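Local coordinates for coenzyme F420-dependent N(5),N(10)-methenyltetrahydromethanopterin reductase-related protein (Desulfurobacterium thermolithotrophum DSM 11699, PDB 6HUY), which binds 5,10-methenyltetrahydrofolate and belongs to the family of H2-forming methylenetetrahydromethanopterin dehydrogenases, its own reaction remaining uncertain, at residues 77-82 with 105-110; 98-103 with 126-131. All coordinates share one frame; numbering follows the deposited sequence.

Contact 1: residues 77-82 with 105-110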
ATOM      1  N   GLU B  77     -39.160   7.378 -10.860  1.00 57.71           N
ATOM      2  CA  GLU B  77     -39.645   8.587 -11.519  1.00 59.81           C
ATOM      3  C   GLU B  77     -38.542   9.626 -11.640  1.00 54.26           C
ATOM      4  O   GLU B  77     -38.439  10.311 -12.663  1.00 54.34           O
ATOM      5  CB  GLU B  77     -40.842   9.171 -10.759  1.00 66.36           C
ATOM      6  CG  GLU B  77     -42.116   8.393 -10.946  1.00 73.09           C
ATOM      7  CD  GLU B  77     -42.565   8.383 -12.398  1.00 77.35           C
ATOM      8  OE1 GLU B  77     -42.779   9.483 -12.967  1.00 78.83           O
ATOM      9  OE2 GLU B  77     -42.680   7.274 -12.970  1.00 77.71           O
ATOM     10  N   ALA B  78     -37.714   9.769 -10.604  1.00 51.61           N
ATOM     11  CA  ALA B  78     -36.641  10.756 -10.663  1.00 49.49           C
ATOM     12  C   ALA B  78     -35.648  10.449 -11.772  1.00 48.57           C
ATOM     13  O   ALA B  78     -35.000  11.364 -12.292  1.00 50.64           O
ATOM     14  CB  ALA B  78     -35.914  10.834  -9.325  1.00 46.64           C
ATOM     15  N   ALA B  79     -35.505   9.179 -12.149  1.00 47.19           N
ATOM     16  CA  ALA B  79     -34.521   8.824 -13.167  1.00 47.06           C
ATOM     17  C   ALA B  79     -35.021   9.079 -14.578  1.00 49.27           C
ATOM     18  O   ALA B  79     -34.204   9.216 -15.499  1.00 47.78           O
ATOM     19  CB  ALA B  79     -34.117   7.349 -13.049  1.00 47.10           C
ATOM     20  N   LYS B  80     -36.335   9.121 -14.776  1.00 52.80           N
ATOM     21  CA  LYS B  80     -36.869   9.286 -16.119  1.00 55.98           C
ATOM     22  C   LYS B  80     -36.432  10.630 -16.694  1.00 59.22           C
ATOM     23  O   LYS B  80     -36.487  11.661 -16.021  1.00 58.98           O
ATOM     24  CB  LYS B  80     -38.390   9.156 -16.086  1.00 57.26           C
ATOM     25  CG  LYS B  80     -38.872   7.757 -15.664  1.00 56.28           C
ATOM     26  CD  LYS B  80     -40.398   7.656 -15.619  1.00 59.05           C
ATOM     27  CE  LYS B  80     -40.868   6.248 -15.272  1.00 60.23           C
ATOM     28  NZ  LYS B  80     -42.347   6.167 -15.205  1.00 65.53           N
ATOM     29  N   GLU B  81     -35.941  10.603 -17.925  1.00 65.88           N
ATOM     30  CA  GLU B  81     -35.453  11.780 -18.639  1.00 72.67           C
ATOM     31  C   GLU B  81     -34.244  12.456 -17.974  1.00 67.76           C
ATOM     32  O   GLU B  81     -33.859  13.557 -18.382  1.00 69.86           O
ATOM     33  CB  GLU B  81     -36.586  12.802 -18.839  1.00 82.82           C
ATOM     34  CG  GLU B  81     -37.708  12.305 -19.759  1.00 89.55           C
ATOM     35  CD  GLU B  81     -37.214  11.975 -21.160  1.00 93.79           C
ATOM     36  OE1 GLU B  81     -37.494  10.857 -21.648  1.00 94.78           O
ATOM     37  OE2 GLU B  81     -36.530  12.834 -21.769  1.00 95.54           O
ATOM     38  N   ALA B  82     -33.613  11.831 -16.979  1.00 61.38           N
ATOM     39  CA  ALA B  82     -32.393  12.389 -16.395  1.00 56.01           C
ATOM     40  C   ALA B  82     -31.176  12.087 -17.270  1.00 50.59           C
ATOM     41  O   ALA B  82     -30.963  10.942 -17.688  1.00 46.87           O
ATOM     42  CB  ALA B  82     -32.158  11.843 -14.988  1.00 53.32           C
ATOM     43  N   PRO B 105     -32.690   1.136 -16.018  1.00 50.02           N
ATOM     44  CA  PRO B 105     -33.516   1.071 -17.233  1.00 55.04           C
ATOM     45  C   PRO B 105     -34.341   2.323 -17.513  1.00 55.21           C
ATOM     46  O   PRO B 105     -34.966   2.403 -18.580  1.00 56.00           O
ATOM     47  CB  PRO B 105     -34.420  -0.143 -16.977  1.00 56.19           C
ATOM     48  CG  PRO B 105     -34.497  -0.266 -15.513  1.00 55.65           C
ATOM     49  CD  PRO B 105     -33.202   0.261 -14.952  1.00 51.97           C
ATOM     50  N   TYR B 106     -34.357   3.301 -16.611  1.00 53.20           N
ATOM     51  CA  TYR B 106     -35.210   4.469 -16.769  1.00 53.18           C
ATOM     52  C   TYR B 106     -34.451   5.729 -17.147  1.00 51.64           C
ATOM     53  O   TYR B 106     -35.083   6.723 -17.532  1.00 51.93           O
ATOM     54  CB  TYR B 106     -35.998   4.719 -15.476  1.00 52.27           C
ATOM     55  CG  TYR B 106     -36.877   3.550 -15.096  1.00 53.03           C
ATOM     56  CD1 TYR B 106     -38.142   3.403 -15.642  1.00 55.70           C
ATOM     57  CD2 TYR B 106     -36.438   2.586 -14.204  1.00 52.92           C
ATOM     58  CE1 TYR B 106     -38.950   2.331 -15.305  1.00 57.67           C
ATOM     59  CE2 TYR B 106     -37.236   1.516 -13.863  1.00 54.96           C
ATOM     60  CZ  TYR B 106     -38.492   1.396 -14.419  1.00 55.92           C
ATOM     61  OH  TYR B 106     -39.286   0.340 -14.081  1.00 57.01           O
ATOM     62  N   LEU B 107     -33.124   5.719 -17.050  1.00 50.42           N
ATOM     63  CA  LEU B 107     -32.336   6.877 -17.438  1.00 49.16           C
ATOM     64  C   LEU B 107     -32.446   7.129 -18.939  1.00 49.71           C
ATOM     65  O   LEU B 107     -32.606   6.207 -19.742  1.00 49.21           O
ATOM     66  CB  LEU B 107     -30.877   6.674 -17.044  1.00 47.38           C
ATOM     67  CG  LEU B 107     -30.621   6.712 -15.535  1.00 46.83           C
ATOM     68  CD1 LEU B 107     -29.193   6.278 -15.251  1.00 43.99           C
ATOM     69  CD2 LEU B 107     -30.898   8.095 -14.963  1.00 48.48           C
ATOM     70  N   VAL B 108     -32.383   8.413 -19.304  1.00 51.59           N
ATOM     71  CA  VAL B 108     -32.462   8.812 -20.702  1.00 53.51           C
ATOM     72  C   VAL B 108     -31.266   8.238 -21.460  1.00 52.00           C
ATOM     73  O   VAL B 108     -30.216   7.930 -20.883  1.00 49.62           O
ATOM     74  CB  VAL B 108     -32.512  10.344 -20.833  1.00 55.19           C
ATOM     75  CG1 VAL B 108     -31.105  10.953 -20.820  1.00 53.45           C
ATOM     76  CG2 VAL B 108     -33.236  10.750 -22.079  1.00 60.08           C
ATOM     77  N   GLU B 109     -31.434   8.099 -22.775  1.00 54.36           N
ATOM     78  CA  GLU B 109     -30.370   7.556 -23.607  1.00 55.60           C
ATOM     79  C   GLU B 109     -29.093   8.370 -23.434  1.00 52.10           C
ATOM     80  O   GLU B 109     -29.123   9.602 -23.423  1.00 51.42           O
ATOM     81  CB  GLU B 109     -30.801   7.562 -25.080  1.00 60.39           C
ATOM     82  CG  GLU B 109     -29.907   6.737 -26.028  1.00 63.09           C
ATOM     83  CD  GLU B 109     -30.176   5.232 -25.957  1.00 65.35           C
ATOM     84  OE1 GLU B 109     -31.222   4.829 -25.405  1.00 67.56           O
ATOM     85  OE2 GLU B 109     -29.341   4.452 -26.461  1.00 65.15           O
ATOM     86  N   ASN B 110     -27.967   7.669 -23.305  1.00 50.49           N
ATOM     87  CA  ASN B 110     -26.639   8.266 -23.141  1.00 47.96           C
ATOM     88  C   ASN B 110     -26.466   9.005 -21.814  1.00 45.30           C
ATOM     89  O   ASN B 110     -25.564   9.840 -21.673  1.00 44.76           O
ATOM     90  CB  ASN B 110     -26.314   9.212 -24.304  1.00 49.86           C
ATOM     91  CG  ASN B 110     -26.443   8.535 -25.647  1.00 52.73           C
ATOM     92  OD1 ASN B 110     -25.942   7.429 -25.849  1.00 52.10           O
ATOM     93  ND2 ASN B 110     -27.147   9.179 -26.567  1.00 56.81           N
TER

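Contact 2: residues 98-103 with 126-131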
ATOM      1  N   LYS B  98     -27.627  -0.962  -5.331  1.00 43.09           N
ATOM      2  CA  LYS B  98     -29.053  -1.204  -5.500  1.00 45.76           C
ATOM      3  C   LYS B  98     -29.737  -0.027  -6.184  1.00 45.98           C
ATOM      4  O   LYS B  98     -30.537  -0.208  -7.109  1.00 46.55           O
ATOM      5  CB  LYS B  98     -29.686  -1.477  -4.139  1.00 49.22           C
ATOM      6  CG  LYS B  98     -29.216  -2.770  -3.483  1.00 52.47           C
ATOM      7  CD  LYS B  98     -29.514  -2.797  -1.968  1.00 57.22           C
ATOM      8  CE  LYS B  98     -29.456  -4.210  -1.389  1.00 61.17           C
ATOM      9  NZ  LYS B  98     -28.128  -4.872  -1.578  1.00 62.45           N
ATOM     10  N   ILE B  99     -29.444   1.195  -5.740  1.00 45.27           N
ATOM     11  CA  ILE B  99     -30.094   2.357  -6.344  1.00 46.21           C
ATOM     12  C   ILE B  99     -29.713   2.469  -7.819  1.00 44.17           C
ATOM     13  O   ILE B  99     -30.572   2.659  -8.694  1.00 42.76           O
ATOM     14  CB  ILE B  99     -29.743   3.630  -5.556  1.00 46.87           C
ATOM     15  CG1 ILE B  99     -30.419   3.579  -4.184  1.00 48.90           C
ATOM     16  CG2 ILE B  99     -30.192   4.887  -6.307  1.00 47.57           C
ATOM     17  CD1 ILE B  99     -29.907   4.607  -3.220  1.00 49.02           C
ATOM     18  N   ALA B 100     -28.421   2.336  -8.119  1.00 42.28           N
ATOM     19  CA  ALA B 100     -27.979   2.424  -9.508  1.00 43.32           C
ATOM     20  C   ALA B 100     -28.676   1.377 -10.369  1.00 46.07           C
ATOM     21  O   ALA B 100     -29.103   1.669 -11.496  1.00 45.76           O
ATOM     22  CB  ALA B 100     -26.461   2.260  -9.585  1.00 42.08           C
ATOM     23  N   GLU B 101     -28.823   0.157  -9.835  1.00 46.76           N
ATOM     24  CA  GLU B 101     -29.512  -0.910 -10.548  1.00 48.36           C
ATOM     25  C   GLU B 101     -30.995  -0.591 -10.742  1.00 48.27           C
ATOM     26  O   GLU B 101     -31.576  -0.915 -11.784  1.00 48.51           O
ATOM     27  CB  GLU B 101     -29.346  -2.218  -9.784  1.00 52.49           C
ATOM     28  CG  GLU B 101     -29.368  -3.425 -10.680  1.00 59.40           C
ATOM     29  CD  GLU B 101     -28.969  -4.689  -9.959  1.00 64.56           C
ATOM     30  OE1 GLU B 101     -27.771  -5.071 -10.054  1.00 65.65           O
ATOM     31  OE2 GLU B 101     -29.856  -5.279  -9.294  1.00 65.51           O
ATOM     32  N   THR B 102     -31.635   0.021  -9.741  1.00 48.55           N
ATOM     33  CA  THR B 102     -33.051   0.353  -9.880  1.00 49.66           C
ATOM     34  C   THR B 102     -33.271   1.376 -10.987  1.00 48.75           C
ATOM     35  O   THR B 102     -34.215   1.246 -11.775  1.00 51.33           O
ATOM     36  CB  THR B 102     -33.629   0.885  -8.563  1.00 49.88           C
ATOM     37  OG1 THR B 102     -33.384  -0.044  -7.500  1.00 50.53           O
ATOM     38  CG2 THR B 102     -35.132   1.057  -8.688  1.00 53.53           C
ATOM     39  N   ILE B 103     -32.421   2.407 -11.057  1.00 46.80           N
ATOM     40  CA  ILE B 103     -32.655   3.499 -12.008  1.00 46.96           C
ATOM     41  C   ILE B 103     -32.163   3.163 -13.412  1.00 45.95           C
ATOM     42  O   ILE B 103     -32.589   3.805 -14.383  1.00 45.09           O
ATOM     43  CB  ILE B 103     -32.001   4.811 -11.527  1.00 45.57           C
ATOM     44  CG1 ILE B 103     -30.474   4.685 -11.470  1.00 43.77           C
ATOM     45  CG2 ILE B 103     -32.548   5.217 -10.149  1.00 46.60           C
ATOM     46  CD1 ILE B 103     -29.767   6.006 -11.258  1.00 44.28           C
ATOM     47  N   SER B 126     -18.635  -2.615 -11.945  1.00 41.76           N
ATOM     48  CA  SER B 126     -18.532  -4.071 -11.888  1.00 45.56           C
ATOM     49  C   SER B 126     -19.838  -4.701 -11.433  1.00 42.93           C
ATOM     50  O   SER B 126     -20.220  -5.771 -11.922  1.00 41.64           O
ATOM     51  CB  SER B 126     -17.406  -4.496 -10.944  1.00 49.30           C
ATOM     52  OG  SER B 126     -16.148  -4.125 -11.467  1.00 52.21           O
ATOM     53  N   TYR B 127     -20.521  -4.065 -10.478  1.00 41.78           N
ATOM     54  CA  TYR B 127     -21.750  -4.630  -9.935  1.00 44.45           C
ATOM     55  C   TYR B 127     -22.877  -4.627 -10.958  1.00 44.89           C
ATOM     56  O   TYR B 127     -23.767  -5.478 -10.889  1.00 44.40           O
ATOM     57  CB  TYR B 127     -22.181  -3.864  -8.679  1.00 43.94           C
ATOM     58  CG  TYR B 127     -21.740  -4.548  -7.407  1.00 46.90           C
ATOM     59  CD1 TYR B 127     -22.482  -5.600  -6.876  1.00 51.01           C
ATOM     60  CD2 TYR B 127     -20.572  -4.174  -6.753  1.00 47.78           C
ATOM     61  CE1 TYR B 127     -22.078  -6.261  -5.712  1.00 53.29           C
ATOM     62  CE2 TYR B 127     -20.150  -4.830  -5.585  1.00 51.39           C
ATOM     63  CZ  TYR B 127     -20.909  -5.872  -5.070  1.00 53.56           C
ATOM     64  OH  TYR B 127     -20.513  -6.522  -3.912  1.00 54.99           O
ATOM     65  N   LEU B 128     -22.822  -3.722 -11.938  1.00 43.68           N
ATOM     66  CA  LEU B 128     -23.932  -3.445 -12.831  1.00 42.96           C
ATOM     67  C   LEU B 128     -23.833  -4.134 -14.184  1.00 44.33           C
ATOM     68  O   LEU B 128     -24.756  -4.002 -14.988  1.00 41.25           O
ATOM     69  CB  LEU B 128     -24.033  -1.938 -13.047  1.00 44.17           C
ATOM     70  CG  LEU B 128     -25.089  -1.217 -12.213  1.00 47.60           C
ATOM     71  CD1 LEU B 128     -24.784  -1.332 -10.763  1.00 48.41           C
ATOM     72  CD2 LEU B 128     -25.126   0.235 -12.618  1.00 50.41           C
ATOM     73  N   GLN B 129     -22.753  -4.874 -14.463  1.00 47.67           N
ATOM     74  CA  GLN B 129     -22.542  -5.364 -15.827  1.00 49.10           C
ATOM     75  C   GLN B 129     -23.645  -6.320 -16.272  1.00 45.03           C
ATOM     76  O   GLN B 129     -24.030  -6.309 -17.443  1.00 43.62           O
ATOM     77  CB  GLN B 129     -21.175  -6.037 -15.968  1.00 55.22           C
ATOM     78  CG  GLN B 129     -19.977  -5.046 -16.041  1.00 60.20           C
ATOM     79  CD  GLN B 129     -20.085  -3.980 -17.138  1.00 63.13           C
ATOM     80  OE1 GLN B 129     -20.511  -4.250 -18.264  1.00 66.51           O
ATOM     81  NE2 GLN B 129     -19.681  -2.762 -16.803  1.00 62.50           N
ATOM     82  N   ASN B 130     -24.159  -7.161 -15.370  1.00 44.83           N
ATOM     83  CA  ASN B 130     -25.238  -8.063 -15.775  1.00 46.79           C
ATOM     84  C   ASN B 130     -26.523  -7.292 -16.035  1.00 46.09           C
ATOM     85  O   ASN B 130     -27.242  -7.583 -16.998  1.00 44.72           O
ATOM     86  CB  ASN B 130     -25.483  -9.142 -14.721  1.00 49.24           C
ATOM     87  CG  ASN B 130     -26.495 -10.207 -15.186  1.00 53.64           C
ATOM     88  OD1 ASN B 130     -26.457 -10.679 -16.333  1.00 51.48           O
ATOM     89  ND2 ASN B 130     -27.412 -10.574 -14.293  1.00 57.50           N
ATOM     90  N   ALA B 131     -26.828  -6.300 -15.196  1.00 46.85           N
ATOM     91  CA  ALA B 131     -27.992  -5.456 -15.444  1.00 47.96           C
ATOM     92  C   ALA B 131     -27.842  -4.721 -16.769  1.00 46.39           C
ATOM     93  O   ALA B 131     -28.775  -4.678 -17.581  1.00 47.62           O
ATOM     94  CB  ALA B 131     -28.185  -4.469 -14.290  1.00 48.16           C
TER
HETATM   95  O   HOH W   1     -25.707  -6.501 -12.479  1.00 48.50           O

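Contact 1: residues 77-82 with 105-110
The Y106 ring meets the aliphatic part of K80 obliquely, with K80 CE 4.0 Å from Y106 CD1. The two side chains run side by side and point the same way. K80 is extended beyond CG, which carries its ammonium past the ring to E77. There K80 NZ forms a salt bridge of 2.5 Å with E77 OE2, on the syn side and 21° out of the carboxylate plane. The E81 side chain crosses that of V108 at about a right angle and brings E81 OE2 3.9 Å from V108 CG2.

The contact joins the C-terminal end of helix 75-79 and the turn after it to the loop that follows helix 95-103, in the Rossmann-like domain. The two segments lead into strands 84-87 and 112-115, neighbours in the parallel sheet. The turn is a type II beta turn from A79 to A82. It is closed by A82 N to A79 O at 3.1 Å, and E81 takes a positive phi within it. On the buried side, L107 CD2 packs against A79 CB at 3.8 Å and also touches A82 CB. The backbones add a CH...O contact, K80 CA to Y106 O at 3.4 Å. L107 lies on I140, and its carbonyl accepts from R137. A82 lies on T4 of strand 2-6.

The one hydrogen bond between the segments is weak, V108 N to A82 O at 3.3 Å. The V108 side chain also touches this oxygen. With chi1 at 85°, V108 CG1 sits between the backbone N and the carbonyl carbon, 3.1 Å from A82 O.

Contact 2: residues 98-103 with 126-131
L128 turns both branches of its side chain onto the A100 methyl. A100 CB lies 3.9 Å from L128 CD2 and 4.1 Å from L128 CD1, so the small alanine fits against the forked end of the leucine. E101 meets the other helix differently. Its CG is anti to the backbone N (chi1 -151°), and the chain beyond is extended toward helix 121-135. This lays E101 CG alongside A131 CB at 3.9 Å and sends the carboxylate towards the backbone of 126-131.

These are helices 95-103 and 121-135 of the Rossmann-like domain. They run nearly parallel here, with segment axes 10.0 Å apart and crossing at -26°. A100 also rests on L87 of the sheet, while L128 and A131 both touch L104. Y127 starts toward helix 95-103 and its ring stacks with F97 of that helix, while its OH bonds to E349 of helix 333-354. Its side chain is about 14 Å from the bound methenyltetrahydrofolate.

Helix 121-135 is kinked here, where the N atoms of N130 and A131 make no bond to the turn before. A water bridges the missing Y127-to-A131 bond. It donates to Y127 O at 2.7 Å and accepts from A131 N at 2.9 Å. A weak link of 3.5 Å runs from the water to E101 OE1. No direct hydrogen bond joins the segments. The contact rests on apolar packing, with the weak water link to E101 as its polar part.

Overall arrangement
Both contacts lie in the N-terminal Rossmann-like domain, with centres about 14 Å apart. Their segments alternate along the chain: 77-82, 98-103, 105-110, then 126-131. Helix 95-103 gives one side of contact 2 and then runs into the loop of contact 1. The two contacts touch directly, A79 CB lying 3.6 Å from I103 CB, and both residues also pack on Y6 of strand 2-6. Contact 1 lies just before strands 84-87 and 112-115, and contact 2 pairs the helices that follow them. Both contacts thus lie between beta-alpha units that are consecutive along the chain. No other protein chain of the assembly touches any of the four segments.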